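Local coordinates for probable ABC transporter phosphite binding protein PhnD1 (Prochlorococcus marinus str. MIT 9301, PDB 5LQ5), which binds inorganic phosphite strongly, and methylphosphonate and phosphate only very weakly, probably as the solute-binding component of an ABC transporter, at residues Asp87-Ser92 / Pro201-Tyr206; Val80-Asp85 / Arg251-Ser257; Val69-Leu73 / Tyr260-Glu264; His158-Ile162 / Ala174-Trp180. All coordinates share one frame; numbering follows the deposited sequence.

Interaction 1 joins the two crossover segments that pass between the lobes and brings D205 and Y206 to the phosphite, which this periplasmic binding protein holds between its two lobes. Interaction 4, whose centre is about 14 Å from that of interaction 1, supplies H158 to the same ligand; the two join where Y206 OH meets N176 ND2 at 2.9 Å. Interaction 2, its centre about 13 Å from that of interaction 1, closes the edge of one sheet, and K88 CE packs on I253 CD1 at 3.4 Å. Interaction 3 lies about 22 Å from interaction 4, centre to centre, and reaches interaction 1 through I263 and Y260 against V204.

Interaction 1: residues Asp87-Ser92 / Pro201-Tyr206; sequences DKEFKS and PEYVDY. With PO3 (phosphite ion), chain B.
P201 and E202 open the pairing against F90 and K91: E202 CA directs its hydrogen at F90 O, and the side chains of E202 and K91 run alongside, E202 CG 3.6 Å from K91 CE. Y203 forms an antiparallel hydrogen-bonded pair with F90, F90 N giving to Y203 O at 2.8 Å. With CG wedged between backbone N and carbonyl carbon (chi1 52°), the Y203 ring lies with F90 O over its centre, and its hydroxyl donates to S92 OG at 2.6 Å. A phenylalanine here has no hydroxyl for S92 OG, and the serine, still bonded to S128 O, would probably be less firmly tied to 201-206. V204 CA touches D87 O, which accepts from D205 N. D205 OD2 comes within 2.5 Å of phosphite O1, its OD1 held by G65 N. Y206 turns its ring edge to the face of F90; Y206 N bonds D87 OD1 weakly, while D87 OD2 salt-bridges R84. These segments link the two sheets, leading from strands 79-84 and 194-199 into strands 92-97 and 207-210, with helix 127-139 packed against Y203.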
loop_
_atom_site.group_PDB
_atom_site.type_symbol
_atom_site.label_atom_id
_atom_site.label_comp_id
_atom_site.label_asym_id
_atom_site.label_seq_id
_atom_site.Cartn_x
_atom_site.Cartn_y
_atom_site.Cartn_z
ATOM N N ASP A 87 4.038 -6.854 6.611
ATOM C CA ASP A 87 4.760 -6.290 5.461
ATOM C C ASP A 87 5.992 -7.051 5.014
ATOM O O ASP A 87 6.453 -6.853 3.893
ATOM C CB ASP A 87 5.073 -4.811 5.691
ATOM C CG ASP A 87 3.832 -3.994 5.852
ATOM O OD1 ASP A 87 2.948 -4.094 4.960
ATOM O OD2 ASP A 87 3.729 -3.237 6.846
ATOM N N LYS A 88 6.536 -7.905 5.885
ATOM C CA LYS A 88 7.598 -8.841 5.495
ATOM C C LYS A 88 7.117 -10.040 4.660
ATOM O O LYS A 88 7.908 -10.627 3.935
ATOM C CB LYS A 88 8.389 -9.362 6.721
ATOM C CG LYS A 88 9.445 -8.373 7.232
ATOM C CD LYS A 88 10.444 -9.045 8.174
ATOM C CE LYS A 88 10.073 -8.899 9.623
ATOM N NZ LYS A 88 10.901 -9.794 10.479
ATOM N N GLU A 89 5.844 -10.387 4.816
ATOM C CA GLU A 89 5.201 -11.561 4.184
ATOM C C GLU A 89 3.804 -11.214 3.623
ATOM O O GLU A 89 2.792 -11.882 3.912
ATOM C CB GLU A 89 5.122 -12.757 5.158
ATOM C CG GLU A 89 4.305 -12.507 6.427
ATOM C CD GLU A 89 5.164 -12.408 7.680
ATOM O OE1 GLU A 89 6.110 -11.597 7.681
ATOM O OE2 GLU A 89 4.912 -13.148 8.659
ATOM N N PHE A 90 3.789 -10.148 2.816
ATOM C CA PHE A 90 2.544 -9.546 2.337
ATOM C C PHE A 90 2.033 -10.346 1.127
ATOM O O PHE A 90 2.809 -10.916 0.385
ATOM C CB PHE A 90 2.752 -8.069 1.979
ATOM C CG PHE A 90 1.521 -7.235 2.145
ATOM C CD1 PHE A 90 1.155 -6.801 3.396
ATOM C CD2 PHE A 90 0.684 -6.911 1.065
ATOM C CE1 PHE A 90 -0.002 -6.105 3.615
ATOM C CE2 PHE A 90 -0.481 -6.178 1.284
ATOM C CZ PHE A 90 -0.833 -5.785 2.567
ATOM N N LYS A 91 0.719 -10.324 0.946
ATOM C CA LYS A 91 0.037 -11.046 -0.128
ATOM C C LYS A 91 -1.043 -10.213 -0.821
ATOM O O LYS A 91 -1.632 -9.314 -0.226
ATOM C CB LYS A 91 -0.621 -12.336 0.387
ATOM C CG LYS A 91 0.356 -13.289 1.018
ATOM C CD LYS A 91 -0.419 -14.427 1.674
ATOM C CE LYS A 91 0.527 -15.460 2.255
ATOM N NZ LYS A 91 -0.261 -16.614 2.765
ATOM N N SER A 92 -1.268 -10.547 -2.091
ATOM C CA SER A 92 -2.410 -10.058 -2.830
ATOM C C SER A 92 -3.462 -11.151 -2.934
ATOM O O SER A 92 -3.186 -12.352 -2.785
ATOM C CB SER A 92 -2.023 -9.643 -4.246
ATOM O OG SER A 92 -0.995 -8.652 -4.263
ATOM N N PRO A 201 1.693 -15.826 -3.617
ATOM C CA PRO A 201 2.863 -15.917 -2.760
ATOM C C PRO A 201 3.183 -14.589 -2.066
ATOM O O PRO A 201 2.649 -13.533 -2.430
ATOM C CB PRO A 201 3.989 -16.275 -3.739
ATOM C CG PRO A 201 3.323 -16.935 -4.884
ATOM C CD PRO A 201 2.031 -16.186 -5.013
ATOM N N GLU A 202 4.034 -14.692 -1.061
ATOM C CA GLU A 202 4.466 -13.551 -0.228
ATOM C C GLU A 202 5.548 -12.696 -0.875
ATOM O O GLU A 202 6.360 -13.190 -1.668
ATOM C CB GLU A 202 5.024 -14.030 1.122
ATOM C CG GLU A 202 4.008 -14.781 1.975
ATOM C CD GLU A 202 4.614 -15.812 2.922
ATOM O OE1 GLU A 202 5.624 -16.460 2.583
ATOM O OE2 GLU A 202 4.055 -15.992 4.022
ATOM N N TYR A 203 5.554 -11.427 -0.480
ATOM C CA TYR A 203 6.531 -10.428 -0.931
ATOM C C TYR A 203 6.563 -9.305 0.136
ATOM O O TYR A 203 5.738 -9.281 1.035
ATOM C CB TYR A 203 6.200 -9.884 -2.360
ATOM C CG TYR A 203 4.790 -9.401 -2.472
ATOM C CD1 TYR A 203 4.467 -8.108 -2.054
ATOM C CD2 TYR A 203 3.758 -10.244 -2.920
ATOM C CE1 TYR A 203 3.166 -7.653 -2.100
ATOM C CE2 TYR A 203 2.446 -9.788 -2.981
ATOM C CZ TYR A 203 2.155 -8.491 -2.545
ATOM O OH TYR A 203 0.860 -8.018 -2.562
ATOM N N VAL A 204 7.496 -8.359 -0.004
ATOM C CA VAL A 204 7.605 -7.236 0.962
ATOM C C VAL A 204 6.742 -6.064 0.476
ATOM O O VAL A 204 6.644 -5.843 -0.717
ATOM C CB VAL A 204 9.061 -6.764 1.165
ATOM C CG1 VAL A 204 9.599 -6.032 -0.044
ATOM C CG2 VAL A 204 9.158 -5.874 2.373
ATOM N N ASP A 205 6.156 -5.288 1.389
ATOM C CA ASP A 205 5.293 -4.182 0.962
ATOM C C ASP A 205 5.471 -2.906 1.802
ATOM O O ASP A 205 6.450 -2.150 1.605
ATOM C CB ASP A 205 3.839 -4.651 0.802
ATOM C CG ASP A 205 2.992 -3.691 -0.080
ATOM O OD1 ASP A 205 3.484 -2.584 -0.449
ATOM O OD2 ASP A 205 1.865 -4.086 -0.480
ATOM N N TYR A 206 4.495 -2.596 2.653
ATOM C CA TYR A 206 4.398 -1.242 3.176
ATOM C C TYR A 206 5.473 -0.880 4.177
ATOM O O TYR A 206 5.969 -1.733 4.915
ATOM C CB TYR A 206 3.044 -1.000 3.831
ATOM C CG TYR A 206 1.843 -1.030 2.921
ATOM C CD1 TYR A 206 1.243 0.152 2.538
ATOM C CD2 TYR A 206 1.252 -2.216 2.507
ATOM C CE1 TYR A 206 0.120 0.179 1.740
ATOM C CE2 TYR A 206 0.114 -2.221 1.681
ATOM C CZ TYR A 206 -0.469 -1.024 1.329
ATOM O OH TYR A 206 -1.609 -1.077 0.519
HETATM P P PO3 B . 0.677 -0.990 -2.218
HETATM O O1 PO3 B . 0.621 -2.544 -2.044
HETATM O O2 PO3 B . 1.959 -0.462 -2.984
HETATM O O3 PO3 B . -0.633 -0.448 -2.855
#

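Interaction 2: residues Val80-Asp85 / Arg251-Ser257; sequences VIAQRD and RFIKAES
Q83 and I253 form the centre of the contact, an antiparallel hydrogen-bonded pair in which Q83 N donates to I253 O and I253 N returns a nearly straight bond to Q83 O, both at 2.8 Å. The Q83 side chain starts between its backbone N and carbonyl carbon (chi1 69°) and then runs out extended, which takes NE2 along the partner chain to K254 O at 3.0 Å, the oxygen lying close to the amide plane. On the way CG brushes I253 CG1, and the A255 methyl packs against the amide and against V80 CG1. At the other end R251 holds the D85 carboxylate in a side-on, two-nitrogen salt bridge: NE meets OD2 at 2.9 Å, near the guanidinium plane, and NH2 meets OD1 at 3.1 Å, more tilted, each on a syn lone pair. I253 CG2 sits over the rim of one guanidinium face.

Around this shell, one water bridges D85 OD2 and N to R251 O, and another links I81 O to A255 N. Q259 bonds Q83 OE1, and R84, whose CG touches F252 CE1, is in salt bridge with D87 and bonded to F247 O. The arrangement is a β-sheet edge: the short strand 252-253 closes a mixed sheet beside strand 79-84, as the late chain returns to its first lobe.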
loop_
_atom_site.group_PDB
_atom_site.type_symbol
_atom_site.label_atom_id
_atom_site.label_comp_id
_atom_site.label_asym_id
_atom_site.label_seq_id
_atom_site.Cartn_x
_atom_site.Cartn_y
_atom_site.Cartn_z
ATOM N N VAL A 80 14.455 4.659 5.852
ATOM C CA VAL A 80 13.450 3.627 6.172
ATOM C C VAL A 80 13.287 3.533 7.674
ATOM O O VAL A 80 14.242 3.227 8.400
ATOM C CB VAL A 80 13.747 2.248 5.572
ATOM C CG1 VAL A 80 12.607 1.297 5.862
ATOM C CG2 VAL A 80 13.955 2.356 4.081
ATOM N N ILE A 81 12.050 3.754 8.132
ATOM C CA ILE A 81 11.755 3.882 9.586
ATOM C C ILE A 81 11.187 2.627 10.237
ATOM O O ILE A 81 11.679 2.220 11.283
ATOM C CB ILE A 81 10.822 5.093 9.850
ATOM C CG1 ILE A 81 11.524 6.411 9.512
ATOM C CG2 ILE A 81 10.291 5.112 11.280
ATOM C CD1 ILE A 81 12.594 6.852 10.496
ATOM N N ALA A 82 10.138 2.067 9.662
ATOM C CA ALA A 82 9.376 0.971 10.260
ATOM C C ALA A 82 8.430 0.313 9.252
ATOM O O ALA A 82 8.167 0.855 8.169
ATOM C CB ALA A 82 8.564 1.491 11.435
ATOM N N GLN A 83 7.929 -0.854 9.615
ATOM C CA GLN A 83 6.935 -1.600 8.858
ATOM C C GLN A 83 6.084 -2.366 9.870
ATOM O O GLN A 83 6.337 -2.281 11.069
ATOM C CB GLN A 83 7.606 -2.549 7.842
ATOM C CG GLN A 83 8.342 -3.717 8.507
ATOM C CD GLN A 83 9.145 -4.613 7.584
ATOM O OE1 GLN A 83 8.693 -4.981 6.523
ATOM N NE2 GLN A 83 10.326 -5.037 8.038
ATOM N N ARG A 84 5.100 -3.100 9.383
ATOM C CA ARG A 84 4.357 -4.093 10.189
ATOM C C ARG A 84 4.943 -5.480 9.991
ATOM O O ARG A 84 5.643 -5.732 9.026
ATOM C CB ARG A 84 2.870 -4.085 9.850
ATOM C CG ARG A 84 2.235 -2.701 9.888
ATOM C CD ARG A 84 0.893 -2.619 9.172
ATOM N NE ARG A 84 1.028 -2.916 7.747
ATOM C CZ ARG A 84 0.030 -2.896 6.873
ATOM N NH1 ARG A 84 -1.206 -2.617 7.252
ATOM N NH2 ARG A 84 0.273 -3.156 5.599
ATOM N N ASP A 85 4.644 -6.401 10.905
ATOM C CA ASP A 85 5.066 -7.797 10.715
ATOM C C ASP A 85 4.586 -8.346 9.383
ATOM O O ASP A 85 5.352 -8.980 8.672
ATOM C CB ASP A 85 4.563 -8.714 11.843
ATOM C CG ASP A 85 5.321 -8.506 13.132
ATOM O OD1 ASP A 85 6.514 -8.890 13.204
ATOM O OD2 ASP A 85 4.730 -7.939 14.073
ATOM N N ARG A 251 1.726 -4.284 16.247
ATOM C CA ARG A 251 2.916 -3.472 16.468
ATOM C C ARG A 251 3.517 -3.018 15.135
ATOM O O ARG A 251 3.214 -3.571 14.073
ATOM C CB ARG A 251 3.978 -4.272 17.233
ATOM C CG ARG A 251 4.428 -5.554 16.535
ATOM C CD ARG A 251 5.494 -6.281 17.337
ATOM N NE ARG A 251 6.053 -7.408 16.593
ATOM C CZ ARG A 251 7.213 -8.009 16.841
ATOM N NH1 ARG A 251 7.991 -7.625 17.853
ATOM N NH2 ARG A 251 7.605 -9.007 16.052
ATOM N N PHE A 252 4.378 -2.023 15.228
ATOM C CA PHE A 252 5.360 -1.721 14.182
ATOM C C PHE A 252 6.714 -2.301 14.570
ATOM O O PHE A 252 7.018 -2.407 15.739
ATOM C CB PHE A 252 5.502 -0.220 13.947
ATOM C CG PHE A 252 4.309 0.413 13.275
ATOM C CD1 PHE A 252 4.102 0.273 11.914
ATOM C CD2 PHE A 252 3.403 1.140 14.007
ATOM C CE1 PHE A 252 2.986 0.859 11.316
ATOM C CE2 PHE A 252 2.308 1.725 13.426
ATOM C CZ PHE A 252 2.098 1.610 12.065
ATOM N N ILE A 253 7.501 -2.647 13.567
ATOM C CA ILE A 253 8.826 -3.251 13.693
ATOM C C ILE A 253 9.808 -2.544 12.765
ATOM O O ILE A 253 9.414 -1.818 11.845
ATOM C CB ILE A 253 8.817 -4.764 13.345
ATOM C CG1 ILE A 253 8.439 -4.995 11.880
ATOM C CG2 ILE A 253 7.866 -5.515 14.267
ATOM C CD1 ILE A 253 8.682 -6.419 11.424
ATOM N N LYS A 254 11.083 -2.807 12.987
ATOM C CA LYS A 254 12.165 -2.235 12.193
ATOM C C LYS A 254 12.118 -2.741 10.730
ATOM O O LYS A 254 11.663 -3.841 10.426
ATOM C CB LYS A 254 13.549 -2.542 12.787
ATOM C CG LYS A 254 13.733 -1.897 14.137
ATOM C CD LYS A 254 15.120 -2.124 14.678
ATOM C CE LYS A 254 15.128 -1.864 16.169
ATOM N NZ LYS A 254 16.478 -2.062 16.757
ATOM N N ALA A 255 12.597 -1.886 9.848
ATOM C CA ALA A 255 12.667 -2.181 8.428
ATOM C C ALA A 255 13.922 -1.554 7.880
ATOM O O ALA A 255 14.281 -0.451 8.282
ATOM C CB ALA A 255 11.445 -1.620 7.718
ATOM N N GLU A 256 14.588 -2.226 6.949
ATOM C CA GLU A 256 15.770 -1.642 6.308
ATOM C C GLU A 256 15.656 -1.686 4.790
ATOM O O GLU A 256 14.931 -2.522 4.245
ATOM C CB GLU A 256 17.074 -2.307 6.771
ATOM C CG GLU A 256 17.144 -3.813 6.628
ATOM C CD GLU A 256 18.490 -4.381 7.064
ATOM O OE1 GLU A 256 19.279 -3.653 7.705
ATOM O OE2 GLU A 256 18.764 -5.568 6.776
ATOM N N SER A 257 16.384 -0.772 4.142
ATOM C CA SER A 257 16.380 -0.605 2.673
ATOM C C SER A 257 16.731 -1.879 1.906
ATOM O O SER A 257 16.166 -2.116 0.858
ATOM C CB SER A 257 17.288 0.547 2.196
ATOM O OG SER A 257 18.649 0.291 2.445
HETATM O O HOH W 1 13.799 0.691 10.973
HETATM O O HOH W 2 2.833 -6.165 13.183
#

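Interaction 3: residues Val69-Leu73 / Tyr260-Glu264; sequences VQARL and YKNIE
V69 fills the close part of this helix-to-helix contact, its two methyls dividing the work. CG2 sits against Y260 CB at 3.7 Å, the two side chains sliding past each other in opposite directions, and CG1, anti to the backbone N (chi1 166°), rests on the aliphatic run of E264 at CG, 4.0 Å away. I263 CG2 only just touches the same valine. Shortening this residue to alanine removes both methyls and would probably open a gap between Y260 CB and the E264 chain.

Beside this apolar patch R72 crosses the Y260 side chain at about a right angle. Its NH1 lies 3.5 Å from Y260 CD2, the guanidinium and ring planes being 52° apart, and no hydrogen bond joins the two segments. Y260 is steadied from elsewhere by stacking on H207.

Toward solvent the contact thins. The exposed L73 meets E264 from the opposite direction, both its methyls 3.8 Å from OE2, an oxygen engaged chiefly in a salt bridge with R268.

Y260 holds the N-cap position of helix 261-269. R72 reaches V80, H207 and V209, and Y260 reaches Q83, on strands 79-84 and 207-210, so two helices pack together on the mixed sheet of one lobe of the periplasmic binding-protein fold.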
loop_
_atom_site.group_PDB
_atom_site.type_symbol
_atom_site.label_atom_id
_atom_site.label_comp_id
_atom_site.label_asym_id
_atom_site.label_seq_id
_atom_site.Cartn_x
_atom_site.Cartn_y
_atom_site.Cartn_z
ATOM N N VAL A 69 10.328 2.518 -2.777
ATOM C CA VAL A 69 11.558 2.380 -3.594
ATOM C C VAL A 69 11.713 3.581 -4.527
ATOM O O VAL A 69 12.757 4.216 -4.578
ATOM C CB VAL A 69 11.564 1.064 -4.359
ATOM C CG1 VAL A 69 12.640 1.068 -5.451
ATOM C CG2 VAL A 69 11.776 -0.102 -3.396
ATOM N N GLN A 70 10.635 3.935 -5.217
ATOM C CA GLN A 70 10.661 5.076 -6.131
ATOM C C GLN A 70 11.034 6.360 -5.377
ATOM O O GLN A 70 11.878 7.157 -5.835
ATOM C CB GLN A 70 9.289 5.286 -6.819
ATOM C CG GLN A 70 8.883 4.155 -7.795
ATOM C CD GLN A 70 7.429 4.229 -8.232
ATOM O OE1 GLN A 70 6.576 4.726 -7.493
ATOM N NE2 GLN A 70 7.139 3.745 -9.411
ATOM N N ALA A 71 10.366 6.584 -4.255
ATOM C CA ALA A 71 10.626 7.773 -3.465
ATOM C C ALA A 71 12.072 7.883 -2.991
ATOM O O ALA A 71 12.657 8.965 -3.023
ATOM C CB ALA A 71 9.680 7.866 -2.276
ATOM N N ARG A 72 12.613 6.767 -2.520
ATOM C CA ARG A 72 13.999 6.738 -2.032
ATOM C C ARG A 72 15.054 6.871 -3.148
ATOM O O ARG A 72 16.119 7.431 -2.928
ATOM C CB ARG A 72 14.183 5.506 -1.132
ATOM C CG ARG A 72 13.467 5.719 0.195
ATOM C CD ARG A 72 13.569 4.621 1.228
ATOM N NE ARG A 72 12.820 3.398 0.869
ATOM C CZ ARG A 72 13.382 2.328 0.320
ATOM N NH1 ARG A 72 12.634 1.266 0.042
ATOM N NH2 ARG A 72 14.688 2.310 0.049
ATOM N N LEU A 73 14.728 6.429 -4.350
ATOM C CA LEU A 73 15.589 6.653 -5.489
ATOM C C LEU A 73 15.608 8.139 -5.891
ATOM O O LEU A 73 16.652 8.684 -6.216
ATOM C CB LEU A 73 15.179 5.775 -6.669
ATOM C CG LEU A 73 15.493 4.287 -6.524
ATOM C CD1 LEU A 73 14.755 3.505 -7.608
ATOM C CD2 LEU A 73 17.016 4.008 -6.557
ATOM N N TYR A 260 14.045 -4.410 0.303
ATOM C CA TYR A 260 13.205 -4.073 -0.866
ATOM C C TYR A 260 13.893 -4.366 -2.210
ATOM O O TYR A 260 13.414 -3.965 -3.258
ATOM C CB TYR A 260 12.767 -2.590 -0.809
ATOM C CG TYR A 260 12.004 -2.342 0.463
ATOM C CD1 TYR A 260 10.653 -2.715 0.612
ATOM C CD2 TYR A 260 12.680 -1.868 1.575
ATOM C CE1 TYR A 260 9.997 -2.543 1.846
ATOM C CE2 TYR A 260 12.064 -1.722 2.787
ATOM C CZ TYR A 260 10.748 -2.053 2.931
ATOM O OH TYR A 260 10.243 -1.921 4.193
ATOM N N LYS A 261 15.032 -5.061 -2.165
ATOM C CA LYS A 261 15.791 -5.454 -3.363
ATOM C C LYS A 261 14.960 -6.196 -4.414
ATOM O O LYS A 261 15.014 -5.886 -5.600
ATOM C CB LYS A 261 17.007 -6.330 -2.955
ATOM C CG LYS A 261 18.007 -6.636 -4.051
ATOM C CD LYS A 261 19.043 -7.639 -3.543
ATOM C CE LYS A 261 19.843 -8.310 -4.654
ATOM N NZ LYS A 261 19.166 -9.493 -5.273
ATOM N N ASN A 262 14.173 -7.155 -3.955
ATOM C CA ASN A 262 13.340 -7.967 -4.868
ATOM C C ASN A 262 12.242 -7.105 -5.521
ATOM O O ASN A 262 12.013 -7.184 -6.723
ATOM C CB ASN A 262 12.749 -9.165 -4.131
ATOM C CG ASN A 262 11.825 -9.983 -4.989
ATOM O OD1 ASN A 262 12.245 -10.668 -5.946
ATOM N ND2 ASN A 262 10.547 -9.909 -4.678
ATOM N N ILE A 263 11.628 -6.206 -4.737
ATOM C CA ILE A 263 10.627 -5.314 -5.337
ATOM C C ILE A 263 11.279 -4.415 -6.390
ATOM O O ILE A 263 10.748 -4.227 -7.477
ATOM C CB ILE A 263 9.935 -4.455 -4.265
ATOM C CG1 ILE A 263 9.095 -5.312 -3.310
ATOM C CG2 ILE A 263 9.062 -3.356 -4.903
ATOM C CD1 ILE A 263 8.062 -6.211 -3.922
ATOM N N GLU A 264 12.455 -3.880 -6.054
ATOM C CA GLU A 264 13.173 -3.030 -7.003
ATOM C C GLU A 264 13.472 -3.788 -8.292
ATOM O O GLU A 264 13.274 -3.265 -9.378
ATOM C CB GLU A 264 14.470 -2.434 -6.403
ATOM C CG GLU A 264 15.124 -1.401 -7.314
ATOM C CD GLU A 264 16.257 -0.604 -6.700
ATOM O OE1 GLU A 264 16.636 -0.818 -5.522
ATOM O OE2 GLU A 264 16.748 0.308 -7.431
#

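Interaction 4: residues His158-Ile162 / Ala174-Trp180; sequences HDATI and ALNKQVW
One water is gripped by three groups: H158 ND1 at 3.0 Å, T161 OG1 at 2.8 Å and A174 O at 2.8 Å, to which it donates; T161 OG1 also bonds S155 OG. The water thus ties the first turn of helix 158-167 to strand 172-176 and probably limits the rotation of the imidazole. The ring is fixed again from its face, where N176 CB stands 3.4 Å from the centroid, 7° off the normal, in a CH-pi contact. That leaves H158 NE2 directed at phosphite O3, its hydrogen-bond partner. A trans chi1 (175°) swings the N176 amide over the start of helix 177-186, where OD1 caps V179 N at 3.0 Å, the donor standing above the amide plane, while ND2 goes to Y206 OH. The I162 and L175 side chains cross at about a right angle, CD1 to CD1 3.6 Å, and V179 CG1 touches H158 CB. The axes of 158-162 and 174-176 run at 141°; strand 172-176 lies between strands 119-121 and 92-97, helix 177-186 follows directly, and W180 packs on strands 92-97 and 194-199.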
loop_
_atom_site.group_PDB
_atom_site.type_symbol
_atom_site.label_atom_id
_atom_site.label_comp_id
_atom_site.label_asym_id
_atom_site.label_seq_id
_atom_site.Cartn_x
_atom_site.Cartn_y
_atom_site.Cartn_z
ATOM N N HIS A 158 -7.141 0.137 -3.594
ATOM C CA HIS A 158 -7.660 -1.210 -3.324
ATOM C C HIS A 158 -9.182 -1.173 -3.119
ATOM O O HIS A 158 -9.900 -2.100 -3.539
ATOM C CB HIS A 158 -6.942 -1.849 -2.155
ATOM C CG HIS A 158 -5.471 -1.912 -2.356
ATOM N ND1 HIS A 158 -4.901 -2.535 -3.445
ATOM C CD2 HIS A 158 -4.458 -1.297 -1.697
ATOM C CE1 HIS A 158 -3.593 -2.354 -3.407
ATOM N NE2 HIS A 158 -3.296 -1.629 -2.344
ATOM N N ASP A 159 -9.677 -0.127 -2.458
ATOM C CA ASP A 159 -11.166 0.002 -2.270
ATOM C C ASP A 159 -11.844 0.186 -3.639
ATOM O O ASP A 159 -12.892 -0.408 -3.926
ATOM C CB ASP A 159 -11.541 1.135 -1.331
ATOM C CG ASP A 159 -11.261 0.839 0.121
ATOM O OD1 ASP A 159 -11.191 -0.358 0.525
ATOM O OD2 ASP A 159 -11.184 1.849 0.865
ATOM N N ALA A 160 -11.192 0.955 -4.521
ATOM C CA ALA A 160 -11.778 1.179 -5.843
ATOM C C ALA A 160 -11.795 -0.071 -6.733
ATOM O O ALA A 160 -12.726 -0.268 -7.501
ATOM C CB ALA A 160 -11.107 2.324 -6.559
ATOM N N THR A 161 -10.795 -0.936 -6.571
ATOM C CA THR A 161 -10.757 -2.206 -7.290
ATOM C C THR A 161 -11.938 -3.087 -6.882
ATOM O O THR A 161 -12.644 -3.592 -7.712
ATOM C CB THR A 161 -9.437 -2.930 -7.014
ATOM O OG1 THR A 161 -8.381 -2.097 -7.482
ATOM C CG2 THR A 161 -9.359 -4.263 -7.671
ATOM N N ILE A 162 -12.150 -3.188 -5.568
ATOM C CA ILE A 162 -13.289 -3.965 -5.039
ATOM C C ILE A 162 -14.586 -3.412 -5.655
ATOM O O ILE A 162 -15.421 -4.171 -6.132
ATOM C CB ILE A 162 -13.346 -3.902 -3.497
ATOM C CG1 ILE A 162 -12.198 -4.715 -2.900
ATOM C CG2 ILE A 162 -14.711 -4.369 -2.988
ATOM C CD1 ILE A 162 -11.969 -4.439 -1.416
ATOM N N ALA A 174 -7.223 -7.481 -8.852
ATOM C CA ALA A 174 -6.261 -7.832 -7.830
ATOM C C ALA A 174 -6.043 -6.725 -6.858
ATOM O O ALA A 174 -6.010 -5.546 -7.239
ATOM C CB ALA A 174 -4.935 -8.246 -8.451
ATOM N N LEU A 175 -5.844 -7.097 -5.600
ATOM C CA LEU A 175 -5.662 -6.106 -4.538
ATOM C C LEU A 175 -4.953 -6.657 -3.311
ATOM O O LEU A 175 -4.775 -7.860 -3.158
ATOM C CB LEU A 175 -6.995 -5.457 -4.132
ATOM C CG LEU A 175 -7.980 -6.393 -3.438
ATOM C CD1 LEU A 175 -8.735 -5.590 -2.389
ATOM C CD2 LEU A 175 -8.917 -7.039 -4.445
ATOM N N ASN A 176 -4.594 -5.720 -2.447
ATOM C CA ASN A 176 -4.104 -5.918 -1.063
ATOM C C ASN A 176 -5.027 -6.912 -0.303
ATOM O O ASN A 176 -6.220 -6.680 -0.169
ATOM C CB ASN A 176 -4.101 -4.527 -0.429
ATOM C CG ASN A 176 -3.742 -4.498 1.030
ATOM O OD1 ASN A 176 -4.128 -5.375 1.798
ATOM N ND2 ASN A 176 -3.026 -3.454 1.441
ATOM N N LYS A 177 -4.469 -7.986 0.235
ATOM C CA LYS A 177 -5.294 -9.057 0.889
ATOM C C LYS A 177 -5.926 -8.552 2.206
ATOM O O LYS A 177 -7.070 -8.878 2.526
ATOM C CB LYS A 177 -4.445 -10.305 1.155
ATOM C CG LYS A 177 -5.167 -11.396 1.959
ATOM C CD LYS A 177 -4.352 -12.681 1.870
ATOM C CE LYS A 177 -5.027 -13.848 2.582
ATOM N NZ LYS A 177 -4.793 -13.775 4.042
ATOM N N GLN A 178 -5.177 -7.739 2.955
ATOM C CA GLN A 178 -5.708 -7.115 4.198
ATOM C C GLN A 178 -6.929 -6.220 3.949
ATOM O O GLN A 178 -7.884 -6.220 4.692
ATOM C CB GLN A 178 -4.620 -6.316 4.937
ATOM C CG GLN A 178 -4.994 -5.930 6.353
ATOM C CD GLN A 178 -5.076 -7.139 7.277
ATOM O OE1 GLN A 178 -4.088 -7.836 7.460
ATOM N NE2 GLN A 178 -6.256 -7.389 7.855
ATOM N N VAL A 179 -6.888 -5.466 2.862
ATOM C CA VAL A 179 -7.987 -4.582 2.505
ATOM C C VAL A 179 -9.218 -5.421 2.120
ATOM O O VAL A 179 -10.337 -5.101 2.491
ATOM C CB VAL A 179 -7.613 -3.576 1.386
ATOM C CG1 VAL A 179 -8.834 -2.818 0.891
ATOM C CG2 VAL A 179 -6.592 -2.560 1.893
ATOM N N TRP A 180 -8.989 -6.488 1.367
ATOM C CA TRP A 180 -10.045 -7.412 0.981
ATOM C C TRP A 180 -10.738 -7.969 2.239
ATOM O O TRP A 180 -11.964 -7.906 2.380
ATOM C CB TRP A 180 -9.474 -8.543 0.147
ATOM C CG TRP A 180 -10.357 -9.748 0.014
ATOM C CD1 TRP A 180 -10.114 -10.997 0.532
ATOM C CD2 TRP A 180 -11.609 -9.833 -0.682
ATOM N NE1 TRP A 180 -11.146 -11.852 0.195
ATOM C CE2 TRP A 180 -12.071 -11.165 -0.553
ATOM C CE3 TRP A 180 -12.385 -8.916 -1.410
ATOM C CZ2 TRP A 180 -13.286 -11.598 -1.116
ATOM C CZ3 TRP A 180 -13.597 -9.345 -1.959
ATOM C CH2 TRP A 180 -14.034 -10.683 -1.800
HETATM O O HOH W 3 -6.014 -2.968 -6.186
#